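Long-range contacts in diaminopropionate ammonia-lyase (Escherichia coli, PDB 4D9N), which catalyses the pyridoxal 5'-phosphate-dependent alpha,beta-elimination of both the L- and D-isomers of 2,3-diaminopropionate, giving pyruvate and ammonia: residues L100-L105 / A131-Q136; I256-D261 / I310-S315; T284-L289 / G337-V342. All blocks are in the same frame, centred on the assembly; numbering follows the deposited sequence.

Contact 1 is a surface contact, whereas contacts 2 and 3 are buried and touch each other. The segments of contact 1 lie on helices 102-107 and 122-133, beside the four-stranded parallel sheet, and meet through an aromatic ring and leucine methyls. Contact 2 belongs to the larger mixed sheet, where strands 254-260 and 308-312 are held mainly by backbone bonds. Contact 3, about 10 Å from contact 2 between centres, sets a turn beside the D-serine against helix 338-351 through one serine-carbonyl bond, a carboxylate laid on a methionine, and apolar groups. Contacts 2 and 3 share packing through strand 254-260. Contact 1 stays about 20 Å from contact 3 between nearest atoms.

Contact 1 (L100-L105 / A131-Q136); sequences LSFEHL and AQQLGQ
F102 and L134 make the main apolar contact between the start of helix 102-107 and the end of helix 122-133. L134 CD2 lies over one face of the F102 ring, 3.9 Å from its centroid and 21° off the normal, a CH-pi contact displaced toward the ring's rim. Q133 CB approaches the same ring from a different direction, meeting its edge in plane, 4.0 Å from F102 CD2. With chi1 at -61°, L134 CG stands beside the backbone N, and its CD2 branch serves two neighbours at once: the F102 ring and L105 CD1, 3.6 Å away. L105 and L134 run side by side and point the same way. I39 adds to the cover of F102, and helix 81-92 lies beneath the leucines, with L89 against L105 and I85 against L134.

Each segment marks a helix end. S101 is the N-cap of helix 102-107, its OG taking a weak bond from H104 N. Helix 122-133 closes in a Schellman motif with G135, at positive phi, as the C-prime residue: Q136 N binds A131 O at 2.6 Å, and G135 N reaches Q132 O weakly. A CB on G135 would run into L105 O.

L134 O has one polar and one apolar neighbour: Q136 NE2 donates to it at 2.7 Å, and L105 CB packs 3.5 Å from it. Q136 OE1 accepts from M113 N.

Contact 2 (I256-D261 / I310-S315); sequences IIVEPD and ISCQDS
V258 pairs with I310, E259 with S311 and P260 with C312 in a parallel register. I310 N donates to I257 O at 2.7 Å, E259 N to I310 O, C312 N to E259 O at 2.8 Å, and D261 N to C312 O at 2.8 Å. This last bond fixes D261 where the strand gives way to loop. Its CB rests 3.4 Å from S311 OG and is close to C312 O. A chi1 of 73° puts CG between the backbone N and the carbonyl carbon, near C312 O. At the tip, D261 OD1 faces C312 O at 3.3 Å and D314 OD2 at 3.5 Å, both acceptors, the carboxylates turned 87° apart. Such like charges would probably repel; D261 OD2 has a long, weak ion pair with K7 NZ, which may ease this. On the V258 face, I256 CG2 packs 3.5 Å from I310 CD1, and V346 of helix 338-351 covers V258 and I310. On the other face, E259 reaches the backbone N of I266 and Y267 with its carboxylate oxygens. Two parallel strands joined through helices 265-272 and 296-305 make the beta-alpha-beta crossover of the larger sheet in this fold type II pyridoxal-phosphate enzyme.

Contact 3 (T284-L289 / G337-V342); sequences TIMAGL and GESGAV. With DSN (D-serine), chain C.
E338 CG stands anti to the backbone N (chi1 -162°), and the extended chain beyond it carries the carboxylate across M286; S339 takes the other course, its OG beside the backbone N (chi1 -73°) and aimed at A287 O. M286 and E338 cross at about a right angle. The flat of the carboxylate lies against M286 CB, 3.4 Å from E338 CD, with both oxygens only slightly farther off. Cutting E338 back to an alanine is likely to open a gap over M286 CB, which would lose the flat carboxylate lying against it.

The single polar link is S339 OG to A287 O, at 2.7 Å. The hydroxyl comes from above the carbonyl plane, 60° out of it, and is not on a lone pair. Apolar groups crowd the hydroxyl itself: L289 CG is 3.4 Å from S339 OG, and M286 CG also lies against it. Farther along, L289 and V342 meet tip to tip, with CD1 and CG1 3.8 Å apart.

M286 to L289 forms a type II beta turn, closed by L289 N to M286 O at 3.1 Å. Glycine suits its third position, since a CB on G288 would jam against the carbonyl before it and press on S339 OG. The turn borders the active site: G288 O is 3.7 Å from CA of the bound D-serine, and G288 N bonds weakly to D120, the inferred proton acceptor for the L-isomer, which itself binds the D-serine.

Behind the turn, M286 and L289 pack on P260 of strand 254-260. V342 meets V258 of that strand, S339 O accepts from Q230 of strand 226-230, and A317 of helix 315-325 touches M286, E338 and V342.

Contact 1 (L100-L105 / A131-Q136)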
loop_
_atom_site.group_PDB
_atom_site.type_symbol
_atom_site.label_atom_id
_atom_site.label_comp_id
_atom_site.label_asym_id
_atom_site.label_seq_id
_atom_site.Cartn_x
_atom_site.Cartn_y
_atom_site.Cartn_z
ATOM N N LEU A 100 -29.658 18.324 -24.394
ATOM C CA LEU A 100 -30.215 16.995 -24.162
ATOM C C LEU A 100 -30.625 16.823 -22.699
ATOM O O LEU A 100 -29.942 17.306 -21.792
ATOM C CB LEU A 100 -29.197 15.916 -24.548
ATOM C CG LEU A 100 -29.630 14.725 -25.413
ATOM C CD1 LEU A 100 -28.545 13.658 -25.411
ATOM C CD2 LEU A 100 -30.958 14.121 -24.980
ATOM N N SER A 101 -31.745 16.138 -22.484
ATOM C CA SER A 101 -32.232 15.839 -21.139
ATOM C C SER A 101 -32.201 14.335 -20.875
ATOM O O SER A 101 -32.777 13.548 -21.634
ATOM C CB SER A 101 -33.645 16.398 -20.942
ATOM O OG SER A 101 -34.168 16.048 -19.670
ATOM N N PHE A 102 -31.518 13.949 -19.799
ATOM C CA PHE A 102 -31.364 12.543 -19.424
ATOM C C PHE A 102 -32.673 11.930 -18.932
ATOM O O PHE A 102 -33.006 10.803 -19.299
ATOM C CB PHE A 102 -30.267 12.382 -18.367
ATOM C CG PHE A 102 -28.873 12.304 -18.935
ATOM C CD1 PHE A 102 -28.278 13.416 -19.528
ATOM C CD2 PHE A 102 -28.150 11.119 -18.863
ATOM C CE1 PHE A 102 -26.996 13.342 -20.048
ATOM C CE2 PHE A 102 -26.865 11.040 -19.380
ATOM C CZ PHE A 102 -26.288 12.153 -19.973
ATOM N N GLU A 103 -33.410 12.682 -18.113
ATOM C CA GLU A 103 -34.710 12.246 -17.600
ATOM C C GLU A 103 -35.760 12.118 -18.711
ATOM O O GLU A 103 -36.741 11.381 -18.567
ATOM C CB GLU A 103 -35.203 13.199 -16.507
ATOM N N HIS A 104 -35.544 12.839 -19.811
ATOM C CA HIS A 104 -36.424 12.791 -20.978
ATOM C C HIS A 104 -36.327 11.469 -21.689
ATOM O O HIS A 104 -37.346 10.835 -21.958
ATOM C CB HIS A 104 -36.112 13.953 -21.922
ATOM C CG HIS A 104 -36.775 13.848 -23.279
ATOM N ND1 HIS A 104 -38.097 14.030 -23.457
ATOM C CD2 HIS A 104 -36.242 13.587 -24.540
ATOM C CE1 HIS A 104 -38.399 13.884 -24.761
ATOM N NE2 HIS A 104 -37.262 13.614 -25.423
ATOM N N LEU A 105 -35.102 11.035 -21.983
ATOM C CA LEU A 105 -34.870 9.780 -22.701
ATOM C C LEU A 105 -35.079 8.542 -21.822
ATOM O O LEU A 105 -35.581 7.520 -22.298
ATOM C CB LEU A 105 -33.469 9.756 -23.326
ATOM C CG LEU A 105 -33.045 10.856 -24.309
ATOM C CD1 LEU A 105 -31.608 10.629 -24.745
ATOM C CD2 LEU A 105 -33.953 10.932 -25.528
ATOM N N ALA A 131 -26.342 3.448 -21.578
ATOM C CA ALA A 131 -27.595 2.869 -22.060
ATOM C C ALA A 131 -28.674 2.923 -20.985
ATOM O O ALA A 131 -29.826 3.245 -21.274
ATOM C CB ALA A 131 -27.382 1.440 -22.535
ATOM N N GLN A 132 -28.288 2.615 -19.747
ATOM C CA GLN A 132 -29.196 2.694 -18.606
ATOM C C GLN A 132 -29.653 4.132 -18.363
ATOM O O GLN A 132 -30.842 4.382 -18.160
ATOM C CB GLN A 132 -28.533 2.138 -17.343
ATOM C CG GLN A 132 -29.477 2.015 -16.155
ATOM C CD GLN A 132 -28.754 1.762 -14.847
ATOM O OE1 GLN A 132 -27.955 2.584 -14.389
ATOM N NE2 GLN A 132 -29.045 0.626 -14.228
ATOM N N GLN A 133 -28.704 5.065 -18.388
ATOM C CA GLN A 133 -28.989 6.478 -18.134
ATOM C C GLN A 133 -29.879 7.103 -19.207
ATOM O O GLN A 133 -30.669 8.004 -18.915
ATOM C CB GLN A 133 -27.689 7.275 -18.009
ATOM C CG GLN A 133 -26.848 6.922 -16.789
ATOM C CD GLN A 133 -27.439 7.434 -15.491
ATOM O OE1 GLN A 133 -27.803 8.605 -15.378
ATOM N NE2 GLN A 133 -27.527 6.559 -14.499
ATOM N N LEU A 134 -29.753 6.616 -20.440
ATOM C CA LEU A 134 -30.508 7.167 -21.566
ATOM C C LEU A 134 -31.680 6.280 -22.011
ATOM O O LEU A 134 -32.232 6.460 -23.100
ATOM C CB LEU A 134 -29.567 7.504 -22.732
ATOM C CG LEU A 134 -28.494 8.562 -22.424
ATOM C CD1 LEU A 134 -27.439 8.628 -23.519
ATOM C CD2 LEU A 134 -29.102 9.938 -22.183
ATOM N N GLY A 135 -32.051 5.335 -21.148
ATOM C CA GLY A 135 -33.214 4.472 -21.352
ATOM C C GLY A 135 -33.125 3.542 -22.549
ATOM O O GLY A 135 -34.144 3.216 -23.163
ATOM N N GLN A 136 -31.909 3.108 -22.873
ATOM C CA GLN A 136 -31.675 2.245 -24.030
ATOM C C GLN A 136 -31.277 0.831 -23.610
ATOM O O GLN A 136 -31.151 0.539 -22.419
ATOM C CB GLN A 136 -30.608 2.853 -24.956
ATOM C CG GLN A 136 -30.873 4.292 -25.386
ATOM C CD GLN A 136 -32.234 4.485 -26.037
ATOM O OE1 GLN A 136 -32.597 3.777 -26.980
ATOM N NE2 GLN A 136 -32.993 5.455 -25.537
#

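Contact 2 (I256-D261 / I310-S315)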
loop_
_atom_site.group_PDB
_atom_site.type_symbol
_atom_site.label_atom_id
_atom_site.label_comp_id
_atom_site.label_asym_id
_atom_site.label_seq_id
_atom_site.Cartn_x
_atom_site.Cartn_y
_atom_site.Cartn_z
ATOM N N ILE A 256 5.449 9.239 -24.227
ATOM C CA ILE A 256 5.842 7.836 -24.182
ATOM C C ILE A 256 4.612 6.932 -24.136
ATOM O O ILE A 256 3.750 7.082 -23.265
ATOM C CB ILE A 256 6.767 7.536 -22.980
ATOM C CG1 ILE A 256 7.994 8.457 -22.985
ATOM C CG2 ILE A 256 7.214 6.084 -23.007
ATOM C CD1 ILE A 256 8.621 8.669 -21.623
ATOM N N ILE A 257 4.539 5.999 -25.080
ATOM C CA ILE A 257 3.431 5.052 -25.146
ATOM C C ILE A 257 3.867 3.708 -24.565
ATOM O O ILE A 257 4.873 3.134 -24.988
ATOM C CB ILE A 257 2.857 4.933 -26.582
ATOM C CG1 ILE A 257 1.903 6.096 -26.878
ATOM C CG2 ILE A 257 2.103 3.625 -26.778
ATOM C CD1 ILE A 257 2.566 7.437 -27.117
ATOM N N VAL A 258 3.100 3.228 -23.590
ATOM C CA VAL A 258 3.469 2.058 -22.800
ATOM C C VAL A 258 2.548 0.875 -23.096
ATOM O O VAL A 258 1.320 1.002 -23.033
ATOM C CB VAL A 258 3.443 2.387 -21.287
ATOM C CG1 VAL A 258 3.747 1.152 -20.448
ATOM C CG2 VAL A 258 4.421 3.510 -20.965
ATOM N N GLU A 259 3.153 -0.270 -23.412
ATOM C CA GLU A 259 2.412 -1.497 -23.715
ATOM C C GLU A 259 3.048 -2.735 -23.082
ATOM O O GLU A 259 4.272 -2.808 -22.967
ATOM C CB GLU A 259 2.321 -1.708 -25.227
ATOM C CG GLU A 259 1.341 -0.796 -25.943
ATOM C CD GLU A 259 1.254 -1.084 -27.427
ATOM O OE1 GLU A 259 0.124 -1.277 -27.923
ATOM O OE2 GLU A 259 2.312 -1.122 -28.098
ATOM N N PRO A 260 2.217 -3.716 -22.674
ATOM C CA PRO A 260 2.726 -5.029 -22.271
ATOM C C PRO A 260 3.288 -5.774 -23.476
ATOM O O PRO A 260 2.744 -5.661 -24.579
ATOM C CB PRO A 260 1.481 -5.742 -21.730
ATOM C CG PRO A 260 0.327 -5.044 -22.364
ATOM C CD PRO A 260 0.756 -3.613 -22.498
ATOM N N ASP A 261 4.363 -6.530 -23.267
ATOM C CA ASP A 261 5.109 -7.135 -24.377
ATOM C C ASP A 261 4.400 -8.302 -25.084
ATOM O O ASP A 261 4.837 -8.736 -26.155
ATOM C CB ASP A 261 6.520 -7.541 -23.926
ATOM C CG ASP A 261 6.528 -8.760 -23.020
ATOM O OD1 ASP A 261 5.739 -8.810 -22.052
ATOM O OD2 ASP A 261 7.345 -9.672 -23.275
ATOM N N ILE A 310 7.195 2.061 -25.708
ATOM C CA ILE A 310 7.748 1.110 -24.743
ATOM C C ILE A 310 7.002 -0.224 -24.748
ATOM O O ILE A 310 5.770 -0.266 -24.669
ATOM C CB ILE A 310 7.806 1.695 -23.310
ATOM C CG1 ILE A 310 8.899 2.766 -23.217
ATOM C CG2 ILE A 310 8.053 0.597 -22.277
ATOM C CD1 ILE A 310 9.045 3.393 -21.845
ATOM N N SER A 311 7.769 -1.306 -24.853
ATOM C CA SER A 311 7.249 -2.658 -24.709
ATOM C C SER A 311 7.834 -3.271 -23.436
ATOM O O SER A 311 9.040 -3.527 -23.359
ATOM C CB SER A 311 7.606 -3.499 -25.935
ATOM O OG SER A 311 7.077 -4.805 -25.831
ATOM N N CYS A 312 6.983 -3.494 -22.436
ATOM C CA CYS A 312 7.463 -3.895 -21.113
ATOM C C CYS A 312 6.881 -5.201 -20.560
ATOM O O CYS A 312 5.835 -5.681 -21.010
ATOM C CB CYS A 312 7.280 -2.753 -20.101
ATOM S SG CYS A 312 5.567 -2.315 -19.721
ATOM N N GLN A 313 7.592 -5.752 -19.576
ATOM C CA GLN A 313 7.216 -6.970 -18.861
ATOM C C GLN A 313 5.894 -6.791 -18.111
ATOM O O GLN A 313 5.570 -5.686 -17.674
ATOM C CB GLN A 313 8.330 -7.321 -17.873
ATOM C CG GLN A 313 8.435 -8.791 -17.500
ATOM C CD GLN A 313 9.738 -9.116 -16.787
ATOM O OE1 GLN A 313 10.790 -8.552 -17.098
ATOM N NE2 GLN A 313 9.675 -10.033 -15.829
ATOM N N ASP A 314 5.142 -7.883 -17.965
ATOM C CA ASP A 314 3.831 -7.863 -17.296
ATOM C C ASP A 314 3.901 -7.256 -15.896
ATOM O O ASP A 314 3.058 -6.440 -15.524
ATOM C CB ASP A 314 3.237 -9.278 -17.189
ATOM C CG ASP A 314 3.222 -10.026 -18.517
ATOM O OD1 ASP A 314 2.134 -10.513 -18.900
ATOM O OD2 ASP A 314 4.287 -10.138 -19.172
ATOM N N SER A 315 4.921 -7.655 -15.136
ATOM C CA SER A 315 5.049 -7.299 -13.721
ATOM C C SER A 315 5.389 -5.823 -13.469
ATOM O O SER A 315 5.432 -5.381 -12.316
ATOM C CB SER A 315 6.069 -8.217 -13.031
ATOM O OG SER A 315 7.356 -8.092 -13.613
#

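Contact 3 (T284-L289 / G337-V342)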
loop_
_atom_site.group_PDB
_atom_site.type_symbol
_atom_site.label_atom_id
_atom_site.label_comp_id
_atom_site.label_asym_id
_atom_site.label_seq_id
_atom_site.Cartn_x
_atom_site.Cartn_y
_atom_site.Cartn_z
ATOM N N THR A 284 -5.336 -13.451 -21.300
ATOM C CA THR A 284 -3.905 -13.614 -21.541
ATOM C C THR A 284 -3.097 -12.427 -21.010
ATOM O O THR A 284 -2.156 -12.608 -20.233
ATOM C CB THR A 284 -3.601 -13.814 -23.040
ATOM N N ILE A 285 -3.476 -11.221 -21.432
ATOM C CA ILE A 285 -2.809 -9.984 -21.014
ATOM C C ILE A 285 -3.591 -9.267 -19.905
ATOM O O ILE A 285 -4.623 -9.767 -19.440
ATOM C CB ILE A 285 -2.607 -9.026 -22.208
ATOM N N MET A 286 -3.092 -8.106 -19.479
ATOM C CA MET A 286 -3.758 -7.296 -18.455
ATOM C C MET A 286 -5.039 -6.649 -18.985
ATOM O O MET A 286 -5.026 -5.983 -20.027
ATOM C CB MET A 286 -2.805 -6.240 -17.880
ATOM C CG MET A 286 -2.144 -5.330 -18.905
ATOM S SD MET A 286 -0.763 -4.385 -18.229
ATOM C CE MET A 286 0.487 -5.660 -18.068
ATOM N N ALA A 287 -6.135 -6.856 -18.258
ATOM C CA ALA A 287 -7.459 -6.384 -18.665
ATOM C C ALA A 287 -7.472 -4.888 -18.967
ATOM O O ALA A 287 -7.206 -4.065 -18.088
ATOM C CB ALA A 287 -8.495 -6.727 -17.604
ATOM N N GLY A 288 -7.770 -4.551 -20.219
ATOM C CA GLY A 288 -7.835 -3.161 -20.654
ATOM C C GLY A 288 -6.849 -2.812 -21.751
ATOM O O GLY A 288 -7.113 -1.926 -22.567
ATOM N N LEU A 289 -5.714 -3.504 -21.775
ATOM C CA LEU A 289 -4.650 -3.195 -22.734
ATOM C C LEU A 289 -4.479 -4.248 -23.829
ATOM O O LEU A 289 -3.458 -4.271 -24.524
ATOM C CB LEU A 289 -3.322 -2.927 -22.013
ATOM C CG LEU A 289 -3.218 -1.673 -21.138
ATOM C CD1 LEU A 289 -1.843 -1.605 -20.490
ATOM C CD2 LEU A 289 -3.507 -0.396 -21.919
ATOM N N GLY A 337 -5.686 0.075 -10.806
ATOM C CA GLY A 337 -5.722 -1.273 -11.381
ATOM C C GLY A 337 -4.543 -1.578 -12.286
ATOM O O GLY A 337 -3.721 -0.694 -12.566
ATOM N N GLU A 338 -4.469 -2.825 -12.753
ATOM C CA GLU A 338 -3.297 -3.318 -13.487
ATOM C C GLU A 338 -2.950 -2.476 -14.714
ATOM O O GLU A 338 -1.801 -2.065 -14.883
ATOM C CB GLU A 338 -3.448 -4.798 -13.870
ATOM C CG GLU A 338 -2.120 -5.464 -14.229
ATOM C CD GLU A 338 -2.239 -6.945 -14.565
ATOM O OE1 GLU A 338 -3.366 -7.490 -14.534
ATOM O OE2 GLU A 338 -1.196 -7.566 -14.869
ATOM N N SER A 339 -3.949 -2.206 -15.549
ATOM C CA SER A 339 -3.759 -1.387 -16.745
ATOM C C SER A 339 -3.619 0.101 -16.424
ATOM O O SER A 339 -3.064 0.862 -17.221
ATOM C CB SER A 339 -4.904 -1.612 -17.735
ATOM O OG SER A 339 -4.804 -2.881 -18.357
ATOM N N GLY A 340 -4.118 0.505 -15.258
ATOM C CA GLY A 340 -4.087 1.904 -14.846
ATOM C C GLY A 340 -2.768 2.360 -14.252
ATOM O O GLY A 340 -2.518 3.556 -14.132
ATOM N N ALA A 341 -1.918 1.406 -13.888
ATOM C CA ALA A 341 -0.704 1.704 -13.132
ATOM C C ALA A 341 0.580 1.490 -13.927
ATOM O O ALA A 341 1.662 1.897 -13.484
ATOM C CB ALA A 341 -0.677 0.882 -11.856
ATOM N N VAL A 342 0.450 0.863 -15.095
ATOM C CA VAL A 342 1.598 0.460 -15.912
ATOM C C VAL A 342 2.497 1.635 -16.332
ATOM O O VAL A 342 3.714 1.485 -16.410
ATOM C CB VAL A 342 1.165 -0.412 -17.125
ATOM C CG1 VAL A 342 0.499 0.423 -18.210
ATOM C CG2 VAL A 342 2.347 -1.192 -17.693
HETATM N N DSN C . -10.498 -1.184 -24.551
HETATM C CA DSN C . -10.533 -2.467 -23.794
HETATM C C DSN C . -11.814 -2.559 -22.993
HETATM O O DSN C . -12.753 -3.284 -23.321
HETATM O OXT DSN C . -11.963 -1.896 -21.965
HETATM C CB DSN C . -10.372 -3.613 -24.796
HETATM O OG DSN C . -9.110 -4.264 -24.588
#